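Local coordinates for uncharacterized protein (Legionella pneumophila subsp. pneumophila str. Philadelphia 1, PDB 4RXV) that is of unknown function but contains, in the N-terminal part described here, a RavJ-family peptidase domain of clan CA, probably a papain-like cysteine peptidase, at residues Q19-A24 against S103-H108; Q75-F80 against V203-A208; Y137-T142 against F192-S197. One frame throughout, in Å; residues are numbered along the deposited sequence.

All three contacts are buried and made by side chains, mostly aromatic; contact 1 is centred about 7 Å from the centre of the chain, contacts 2 and 3 about 11 Å. Contact 1 joins the chain around strand 22-23 to the N-terminal part of helix 105-114. Contact 2 sets helix 74-84 against edge strand 202-206, and contact 3 lays a turn-rich loop over strand 136-146 of the same antiparallel sheet. Contact 1 borders both: Phe80 packs on Tyr107 and His108, while Ser103 O lies 2.8 Å from Asn140 ND2, a probable hydrogen bond. Contacts 1 and 2 contain edge-to-face ring pairs, contact 2 being plain packing; contact 3 is polar around His139, at the probable catalytic site.

Contact 1. Residues Q19-A24 against S103-H108; sequences QKFVVA and SNFAYH
Both ring nitrogens of His108 are held by hydrogen bonds, ND1 to Tyr18 OH and NE2 to Asn85 OD1, which fixes the rotation of the imidazole that receives Phe21. Phe21, Phe105 and His108 form an aromatic cluster joining the 3-10 turn and short strand of 19-24 to the N-terminal part of helix 105-114, in a domain assigned to the clan CA peptidases. The tightest approach is Phe21 CG to Phe105 CZ, at 3.3 Å. Phe105 comes from the opposite direction and puts CZ over one face of the Phe21 ring, displaced toward its rim, with CE1 of Phe105 3.7 Å from CZ of Phe21. The planes of these two rings differ by 44°, so the pair is neither a parallel stack nor a T-shape.

Against His108 the geometry changes. The edge of Phe21 is directed at the imidazole face in an offset edge-to-face pair, with planes at 87° and centroids 5.8 Å apart. Phe105 and His108 sit three residues apart, linked by the bond from His108 N to Phe105 O (2.9 Å). In each, CG lies opposite the backbone N (chi1 -172° in His108), which sends both rings out toward Phe21. Trp173 and Pro172 also pack on Phe105. At the far end of the Phe21 ring, Phe21 CZ lies 4.0 Å from His108 CD2.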
loop_
_atom_site.group_PDB
_atom_site.type_symbol
_atom_site.label_atom_id
_atom_site.label_comp_id
_atom_site.label_asym_id
_atom_site.label_seq_id
_atom_site.Cartn_x
_atom_site.Cartn_y
_atom_site.Cartn_z
ATOM N N GLN A 19 -10.498 -0.971 0.747
ATOM C CA GLN A 19 -11.457 -0.252 1.559
ATOM C C GLN A 19 -12.108 -1.110 2.637
ATOM O O GLN A 19 -12.717 -0.576 3.561
ATOM C CB GLN A 19 -12.525 0.412 0.696
ATOM C CG GLN A 19 -13.620 -0.468 0.132
ATOM C CD GLN A 19 -13.233 -1.309 -1.046
ATOM O OE1 GLN A 19 -12.074 -1.387 -1.461
ATOM N NE2 GLN A 19 -14.229 -1.978 -1.598
ATOM N N LYS A 20 -11.991 -2.414 2.521
ATOM C CA LYS A 20 -12.593 -3.343 3.469
ATOM C C LYS A 20 -11.675 -3.731 4.606
ATOM O O LYS A 20 -12.110 -4.373 5.555
ATOM C CB LYS A 20 -13.115 -4.600 2.739
ATOM C CG LYS A 20 -14.053 -4.321 1.590
ATOM C CD LYS A 20 -15.318 -3.636 1.955
ATOM C CE LYS A 20 -16.160 -3.406 0.708
ATOM N NZ LYS A 20 -17.414 -2.685 0.791
ATOM N N PHE A 21 -10.408 -3.324 4.554
ATOM C CA PHE A 21 -9.502 -3.644 5.652
ATOM C C PHE A 21 -9.957 -2.980 6.944
ATOM O O PHE A 21 -10.562 -1.904 6.938
ATOM C CB PHE A 21 -8.102 -3.088 5.371
ATOM C CG PHE A 21 -7.147 -4.068 4.743
ATOM C CD1 PHE A 21 -7.317 -4.525 3.451
ATOM C CD2 PHE A 21 -6.040 -4.518 5.469
ATOM C CE1 PHE A 21 -6.392 -5.373 2.902
ATOM C CE2 PHE A 21 -5.128 -5.375 4.905
ATOM C CZ PHE A 21 -5.296 -5.792 3.634
ATOM N N VAL A 22 -9.602 -3.594 8.060
ATOM C CA VAL A 22 -9.550 -2.892 9.326
ATOM C C VAL A 22 -8.294 -2.023 9.308
ATOM O O VAL A 22 -7.188 -2.514 9.112
ATOM C CB VAL A 22 -9.508 -3.877 10.507
ATOM C CG1 VAL A 22 -9.229 -3.134 11.811
ATOM C CG2 VAL A 22 -10.795 -4.665 10.599
ATOM N N VAL A 23 -8.485 -0.729 9.508
ATOM C CA VAL A 23 -7.402 0.241 9.545
ATOM C C VAL A 23 -7.202 0.554 11.038
ATOM O O VAL A 23 -7.970 1.313 11.651
ATOM C CB VAL A 23 -7.719 1.505 8.730
ATOM C CG1 VAL A 23 -6.583 2.472 8.802
ATOM C CG2 VAL A 23 -7.993 1.135 7.286
ATOM N N ALA A 24 -6.178 -0.056 11.635
ATOM C CA ALA A 24 -6.056 -0.086 13.096
ATOM C C ALA A 24 -5.747 1.266 13.725
ATOM O O ALA A 24 -5.981 1.455 14.921
ATOM C CB ALA A 24 -5.006 -1.123 13.499
ATOM N N SER A 103 1.744 2.932 8.451
ATOM C CA SER A 103 3.113 2.587 8.110
ATOM C C SER A 103 3.218 1.454 7.096
ATOM O O SER A 103 3.793 1.638 6.040
ATOM C CB SER A 103 3.894 2.250 9.378
ATOM O OG SER A 103 4.114 3.429 10.114
ATOM N N ASN A 104 2.674 0.289 7.405
ATOM C CA ASN A 104 3.005 -0.924 6.643
ATOM C C ASN A 104 2.040 -1.233 5.528
ATOM O O ASN A 104 2.356 -2.099 4.721
ATOM C CB ASN A 104 3.109 -2.159 7.553
ATOM C CG ASN A 104 4.277 -2.100 8.520
ATOM O OD1 ASN A 104 5.100 -1.170 8.478
ATOM N ND2 ASN A 104 4.383 -3.118 9.372
ATOM N N PHE A 105 0.879 -0.581 5.439
ATOM C CA PHE A 105 -0.106 -1.006 4.459
ATOM C C PHE A 105 0.469 -0.996 3.029
ATOM O O PHE A 105 0.184 -1.895 2.237
ATOM C CB PHE A 105 -1.324 -0.094 4.570
ATOM C CG PHE A 105 -2.670 -0.716 4.167
ATOM C CD1 PHE A 105 -2.785 -1.854 3.403
ATOM C CD2 PHE A 105 -3.827 -0.099 4.588
ATOM C CE1 PHE A 105 -4.042 -2.358 3.064
ATOM C CE2 PHE A 105 -5.078 -0.569 4.232
ATOM C CZ PHE A 105 -5.183 -1.694 3.466
ATOM N N ALA A 106 1.266 0.015 2.699
ATOM C CA ALA A 106 1.838 0.152 1.371
ATOM C C ALA A 106 2.609 -1.098 0.941
ATOM O O ALA A 106 2.720 -1.355 -0.253
ATOM C CB ALA A 106 2.717 1.369 1.294
ATOM N N TYR A 107 3.139 -1.868 1.884
ATOM C CA TYR A 107 3.913 -3.049 1.571
ATOM C C TYR A 107 3.039 -4.073 0.844
ATOM O O TYR A 107 3.547 -4.825 0.023
ATOM C CB TYR A 107 4.481 -3.658 2.836
ATOM C CG TYR A 107 5.400 -2.774 3.667
ATOM C CD1 TYR A 107 5.879 -1.550 3.235
ATOM C CD2 TYR A 107 5.750 -3.183 4.943
ATOM C CE1 TYR A 107 6.698 -0.774 4.034
ATOM C CE2 TYR A 107 6.568 -2.414 5.739
ATOM C CZ TYR A 107 7.020 -1.208 5.278
ATOM O OH TYR A 107 7.845 -0.422 6.055
ATOM N N HIS A 108 1.746 -4.112 1.172
ATOM C CA HIS A 108 0.828 -5.038 0.511
ATOM C C HIS A 108 0.807 -4.750 -0.981
ATOM O O HIS A 108 0.959 -5.645 -1.806
ATOM C CB HIS A 108 -0.552 -4.866 1.122
ATOM C CG HIS A 108 -1.558 -5.875 0.688
ATOM N ND1 HIS A 108 -2.038 -5.959 -0.602
ATOM C CD2 HIS A 108 -2.193 -6.822 1.411
ATOM C CE1 HIS A 108 -2.913 -6.942 -0.646
ATOM N NE2 HIS A 108 -3.029 -7.476 0.560
#

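Contact 2. Residues Q75-F80 against V203-A208; sequences QEYIKF and VNYQSA
Tyr77 and Tyr205 are the residues whose CA atoms come nearest across this contact, 10.4 Å apart, a spacing bridged by side chains alone. The segment 75-80 is regular helix, with Lys79 N bonded to Gln75 O at 2.9 Å. The other segment is the end of an edge strand running into a 3-10 turn at Ser207. A classic beta bulge interrupts the strand, Asn204 and Tyr205 both facing Val127 of the adjoining strand.

From these backbones the two tyrosine side chains run antiparallel and overlap along part of their length. The edge of Tyr77 is turned to the face of Tyr205 in an edge-to-face pair with centroids 4.9 Å apart and planes at 50°, well short of perpendicular. CE2 of Tyr77 stands 3.6 Å above the plane of the Tyr205 ring, over its centre, while Tyr77 OH runs on past the ring to 3.4 Å from Tyr205 CB. Tyr205 reaches this place with CG opposite its backbone N (chi1 171°), which carries the ring toward the helix. Its other face is met by the backbone Ser207 N, 3.5 Å above the plane and offset to the rim, so the ring is packed on both faces. Tyr205 OH is bonded to Asp210 OD2; Tyr77 OH has a weak bond to Pro71 O.

Tyr77 also touches Ala110 and Leu114 of helix 105-114 and Val127 of strand 123-133, placing the pair where helices 74-84 and 105-114 meet the edge of the antiparallel sheet.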
loop_
_atom_site.group_PDB
_atom_site.type_symbol
_atom_site.label_atom_id
_atom_site.label_comp_id
_atom_site.label_asym_id
_atom_site.label_seq_id
_atom_site.Cartn_x
_atom_site.Cartn_y
_atom_site.Cartn_z
ATOM N N GLN A 75 10.606 -10.496 -2.579
ATOM C CA GLN A 75 9.851 -11.623 -2.055
ATOM C C GLN A 75 9.186 -11.271 -0.710
ATOM O O GLN A 75 8.090 -11.765 -0.409
ATOM C CB GLN A 75 10.722 -12.881 -1.926
ATOM C CG GLN A 75 9.940 -14.113 -1.510
ATOM C CD GLN A 75 8.923 -14.550 -2.565
ATOM O OE1 GLN A 75 9.129 -14.353 -3.743
ATOM N NE2 GLN A 75 7.825 -15.150 -2.128
ATOM N N GLU A 76 9.832 -10.449 0.118
ATOM C CA GLU A 76 9.202 -10.045 1.376
ATOM C C GLU A 76 7.904 -9.277 1.153
ATOM O O GLU A 76 6.953 -9.457 1.895
ATOM C CB GLU A 76 10.147 -9.206 2.209
ATOM C CG GLU A 76 11.262 -9.993 2.860
ATOM C CD GLU A 76 12.273 -9.041 3.405
ATOM O OE1 GLU A 76 12.112 -8.622 4.569
ATOM O OE2 GLU A 76 13.216 -8.691 2.665
ATOM N N TYR A 77 7.878 -8.420 0.145
ATOM C CA TYR A 77 6.654 -7.677 -0.154
ATOM C C TYR A 77 5.554 -8.609 -0.658
ATOM O O TYR A 77 4.396 -8.470 -0.267
ATOM C CB TYR A 77 6.929 -6.566 -1.151
ATOM C CG TYR A 77 7.773 -5.457 -0.567
ATOM C CD1 TYR A 77 7.229 -4.560 0.336
ATOM C CD2 TYR A 77 9.111 -5.318 -0.897
ATOM C CE1 TYR A 77 7.982 -3.554 0.906
ATOM C CE2 TYR A 77 9.887 -4.307 -0.333
ATOM C CZ TYR A 77 9.307 -3.428 0.569
ATOM O OH TYR A 77 10.016 -2.420 1.180
ATOM N N ILE A 78 5.912 -9.564 -1.506
ATOM C CA ILE A 78 4.939 -10.541 -1.989
ATOM C C ILE A 78 4.373 -11.354 -0.814
ATOM O O ILE A 78 3.153 -11.549 -0.699
ATOM C CB ILE A 78 5.565 -11.416 -3.086
ATOM C CG1 ILE A 78 5.926 -10.529 -4.300
ATOM C CG2 ILE A 78 4.647 -12.561 -3.463
ATOM C CD1 ILE A 78 6.604 -11.272 -5.445
ATOM N N LYS A 79 5.240 -11.792 0.088
ATOM C CA LYS A 79 4.787 -12.536 1.254
ATOM C C LYS A 79 3.887 -11.702 2.150
ATOM O O LYS A 79 2.945 -12.227 2.723
ATOM C CB LYS A 79 5.976 -13.072 2.040
ATOM C CG LYS A 79 6.524 -14.377 1.492
ATOM C CD LYS A 79 7.565 -14.971 2.420
ATOM C CE LYS A 79 8.866 -14.210 2.303
ATOM N NZ LYS A 79 9.733 -14.408 3.476
ATOM N N PHE A 80 4.198 -10.421 2.283
ATOM C CA PHE A 80 3.389 -9.518 3.107
ATOM C C PHE A 80 1.937 -9.516 2.590
ATOM O O PHE A 80 0.993 -9.686 3.364
ATOM C CB PHE A 80 3.990 -8.111 3.096
ATOM C CG PHE A 80 3.306 -7.130 4.017
ATOM C CD1 PHE A 80 2.143 -6.499 3.652
ATOM C CD2 PHE A 80 3.877 -6.800 5.239
ATOM C CE1 PHE A 80 1.525 -5.593 4.489
ATOM C CE2 PHE A 80 3.276 -5.881 6.085
ATOM C CZ PHE A 80 2.096 -5.277 5.710
ATOM N N VAL A 203 13.524 7.210 0.648
ATOM C CA VAL A 203 13.319 6.035 -0.182
ATOM C C VAL A 203 13.915 4.808 0.466
ATOM O O VAL A 203 15.141 4.637 0.473
ATOM C CB VAL A 203 13.876 6.221 -1.601
ATOM C CG1 VAL A 203 13.510 5.023 -2.455
ATOM C CG2 VAL A 203 13.328 7.497 -2.225
ATOM N N ASN A 204 13.065 3.940 1.002
ATOM C CA ASN A 204 13.522 2.802 1.777
ATOM C C ASN A 204 13.771 1.541 0.970
ATOM O O ASN A 204 14.487 0.665 1.420
ATOM C CB ASN A 204 12.581 2.522 2.930
ATOM C CG ASN A 204 12.641 3.618 3.973
ATOM O OD1 ASN A 204 11.625 4.203 4.335
ATOM N ND2 ASN A 204 13.839 3.929 4.420
ATOM N N TYR A 205 13.175 1.440 -0.206
ATOM C CA TYR A 205 13.365 0.277 -1.064
ATOM C C TYR A 205 13.236 0.708 -2.507
ATOM O O TYR A 205 12.313 1.446 -2.850
ATOM C CB TYR A 205 12.330 -0.819 -0.750
ATOM C CG TYR A 205 12.342 -1.976 -1.747
ATOM C CD1 TYR A 205 13.327 -2.942 -1.680
ATOM C CD2 TYR A 205 11.403 -2.070 -2.758
ATOM C CE1 TYR A 205 13.352 -3.997 -2.583
ATOM C CE2 TYR A 205 11.415 -3.130 -3.666
ATOM C CZ TYR A 205 12.391 -4.077 -3.580
ATOM O OH TYR A 205 12.391 -5.104 -4.495
ATOM N N GLN A 206 14.141 0.210 -3.343
ATOM C CA GLN A 206 14.055 0.350 -4.799
ATOM C C GLN A 206 14.287 -1.011 -5.429
ATOM O O GLN A 206 15.375 -1.590 -5.298
ATOM C CB GLN A 206 15.083 1.349 -5.347
ATOM C CG GLN A 206 14.910 2.729 -4.781
ATOM C CD GLN A 206 15.726 3.821 -5.481
ATOM O OE1 GLN A 206 15.618 4.032 -6.686
ATOM N NE2 GLN A 206 16.525 4.543 -4.719
ATOM N N SER A 207 13.300 -1.540 -6.148
ATOM C CA SER A 207 13.473 -2.828 -6.810
ATOM C C SER A 207 14.625 -2.794 -7.804
ATOM O O SER A 207 15.261 -3.815 -8.055
ATOM C CB SER A 207 12.187 -3.289 -7.487
ATOM O OG SER A 207 11.816 -2.461 -8.581
ATOM N N ALA A 208 14.904 -1.621 -8.365
ATOM C CA ALA A 208 16.017 -1.449 -9.292
ATOM C C ALA A 208 17.375 -1.748 -8.657
ATOM O O ALA A 208 18.340 -1.987 -9.377
ATOM C CB ALA A 208 16.004 -0.025 -9.829
#

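Contact 3. Residues Y137-T142 against F192-S197; sequences YLHNIT and FAYNRS
His139 and Tyr194 meet at the tip of the histidine, the two side chains running roughly perpendicular. From CB, CG lies opposite the backbone N (chi1 -180°), carrying the imidazole off strand 136-146 toward the loop. ND1 is hydrogen-bonded to Cys102 O. NE2, the leading atom, bonds Asp171 OD2 and lies 4.1 Å from Tyr194 CD2. The two rings form an oblique pair with centroids 6.0 Å apart and planes at 78°, and Trp173 also meets the imidazole. Tyr194 is held at its far end by a bond from OH to Cys32 O.

Two residues along the strand, Ile141 makes the apolar half of the contact. Its CD1 lies 3.7 Å from Phe192 CZ and 3.9 Å from Phe192 CE2, the two side chains coming from opposite directions. The Phe192 ring is backed by its own loop, Tyr194 N lying 3.6 Å above its centre within the type I turn from Phe192 to Asn195.

His139, bonded to Asp171 and to the main-chain carbonyl of Cys102, the probable nucleophile by family inference, is consistent with the Cys-His-Asp/Asn site of clan CA peptidases.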
loop_
_atom_site.group_PDB
_atom_site.type_symbol
_atom_site.label_atom_id
_atom_site.label_comp_id
_atom_site.label_asym_id
_atom_site.label_seq_id
_atom_site.Cartn_x
_atom_site.Cartn_y
_atom_site.Cartn_z
ATOM N N TYR A 137 8.799 9.792 9.538
ATOM C CA TYR A 137 7.956 9.671 8.359
ATOM C C TYR A 137 6.790 8.753 8.730
ATOM O O TYR A 137 6.960 7.552 8.913
ATOM C CB TYR A 137 8.769 9.106 7.196
ATOM C CG TYR A 137 9.872 10.000 6.718
ATOM C CD1 TYR A 137 9.664 10.978 5.755
ATOM C CD2 TYR A 137 11.153 9.848 7.219
ATOM C CE1 TYR A 137 10.715 11.786 5.304
ATOM C CE2 TYR A 137 12.203 10.643 6.784
ATOM C CZ TYR A 137 11.980 11.608 5.827
ATOM O OH TYR A 137 13.019 12.405 5.383
ATOM N N LEU A 138 5.611 9.328 8.909
ATOM C CA LEU A 138 4.491 8.592 9.489
ATOM C C LEU A 138 3.857 7.568 8.556
ATOM O O LEU A 138 3.165 6.671 9.016
ATOM C CB LEU A 138 3.378 9.551 9.915
ATOM C CG LEU A 138 3.752 10.602 10.936
ATOM C CD1 LEU A 138 2.542 11.443 11.290
ATOM C CD2 LEU A 138 4.323 9.961 12.187
ATOM N N HIS A 139 4.045 7.720 7.251
ATOM C CA HIS A 139 3.215 7.021 6.269
ATOM C C HIS A 139 4.052 6.508 5.112
ATOM O O HIS A 139 4.631 7.293 4.377
ATOM C CB HIS A 139 2.215 8.028 5.747
ATOM C CG HIS A 139 1.269 7.491 4.728
ATOM N ND1 HIS A 139 0.726 6.227 4.797
ATOM C CD2 HIS A 139 0.745 8.067 3.625
ATOM C CE1 HIS A 139 -0.083 6.041 3.767
ATOM N NE2 HIS A 139 -0.099 7.147 3.053
ATOM N N ASN A 140 4.086 5.201 4.917
ATOM C CA ASN A 140 4.795 4.660 3.764
ATOM C C ASN A 140 3.868 4.601 2.560
ATOM O O ASN A 140 2.651 4.413 2.695
ATOM C CB ASN A 140 5.428 3.324 4.079
ATOM C CG ASN A 140 6.465 3.447 5.189
ATOM O OD1 ASN A 140 7.210 4.416 5.239
ATOM N ND2 ASN A 140 6.498 2.493 6.077
ATOM N N ILE A 141 4.452 4.802 1.396
ATOM C CA ILE A 141 3.745 4.845 0.121
ATOM C C ILE A 141 4.531 4.036 -0.887
ATOM O O ILE A 141 5.760 4.037 -0.870
ATOM C CB ILE A 141 3.617 6.329 -0.380
ATOM C CG1 ILE A 141 2.751 7.129 0.607
ATOM C CG2 ILE A 141 3.067 6.386 -1.779
ATOM C CD1 ILE A 141 2.723 8.627 0.301
ATOM N N THR A 142 3.841 3.360 -1.793
ATOM C CA THR A 142 4.465 2.617 -2.883
ATOM C C THR A 142 4.446 3.453 -4.139
ATOM O O THR A 142 3.452 4.132 -4.428
ATOM C CB THR A 142 3.817 1.247 -3.006
ATOM O OG1 THR A 142 4.194 0.517 -1.839
ATOM C CG2 THR A 142 4.249 0.472 -4.239
ATOM N N PHE A 192 -3.427 12.657 -6.101
ATOM C CA PHE A 192 -3.240 11.911 -4.856
ATOM C C PHE A 192 -3.879 12.605 -3.656
ATOM O O PHE A 192 -3.675 13.789 -3.444
ATOM C CB PHE A 192 -1.734 11.681 -4.665
ATOM C CG PHE A 192 -1.346 11.038 -3.341
ATOM C CD1 PHE A 192 -2.004 9.920 -2.841
ATOM C CD2 PHE A 192 -0.275 11.536 -2.630
ATOM C CE1 PHE A 192 -1.629 9.362 -1.637
ATOM C CE2 PHE A 192 0.106 10.969 -1.432
ATOM C CZ PHE A 192 -0.552 9.876 -0.947
ATOM N N ALA A 193 -4.607 11.830 -2.862
ATOM C CA ALA A 193 -5.321 12.326 -1.687
ATOM C C ALA A 193 -4.450 13.136 -0.748
ATOM O O ALA A 193 -4.936 14.085 -0.163
ATOM C CB ALA A 193 -5.895 11.158 -0.918
ATOM N N TYR A 194 -3.208 12.710 -0.541
ATOM C CA TYR A 194 -2.338 13.343 0.461
ATOM C C TYR A 194 -1.157 14.033 -0.217
ATOM O O TYR A 194 -0.021 14.004 0.265
ATOM C CB TYR A 194 -1.871 12.326 1.508
ATOM C CG TYR A 194 -2.972 11.494 2.119
ATOM C CD1 TYR A 194 -4.138 12.067 2.625
ATOM C CD2 TYR A 194 -2.844 10.125 2.206
ATOM C CE1 TYR A 194 -5.157 11.291 3.168
ATOM C CE2 TYR A 194 -3.846 9.338 2.769
ATOM C CZ TYR A 194 -4.990 9.925 3.251
ATOM O OH TYR A 194 -5.950 9.084 3.780
ATOM N N ASN A 195 -1.422 14.679 -1.339
ATOM C CA ASN A 195 -0.329 15.220 -2.131
ATOM C C ASN A 195 0.407 16.396 -1.505
ATOM O O ASN A 195 1.525 16.665 -1.925
ATOM C CB ASN A 195 -0.720 15.538 -3.561
ATOM C CG ASN A 195 -1.763 16.572 -3.677
ATOM O OD1 ASN A 195 -2.242 17.163 -2.707
ATOM N ND2 ASN A 195 -2.121 16.839 -4.913
ATOM N N ARG A 196 -0.140 17.094 -0.513
ATOM C CA ARG A 196 0.620 18.142 0.157
ATOM C C ARG A 196 1.554 17.630 1.253
ATOM O O ARG A 196 2.356 18.397 1.779
ATOM C CB ARG A 196 -0.309 19.215 0.710
ATOM C CG ARG A 196 -1.144 19.870 -0.357
ATOM C CD ARG A 196 -0.310 20.730 -1.292
ATOM N NE ARG A 196 -1.109 21.213 -2.413
ATOM C CZ ARG A 196 -0.942 20.870 -3.693
ATOM N NH1 ARG A 196 0.032 20.045 -4.066
ATOM N NH2 ARG A 196 -1.754 21.371 -4.616
ATOM N N SER A 197 1.438 16.355 1.605
ATOM C CA SER A 197 2.340 15.745 2.567
ATOM C C SER A 197 3.252 14.717 1.916
ATOM O O SER A 197 4.016 14.058 2.607
ATOM C CB SER A 197 1.551 15.080 3.681
ATOM O OG SER A 197 0.824 13.983 3.194
#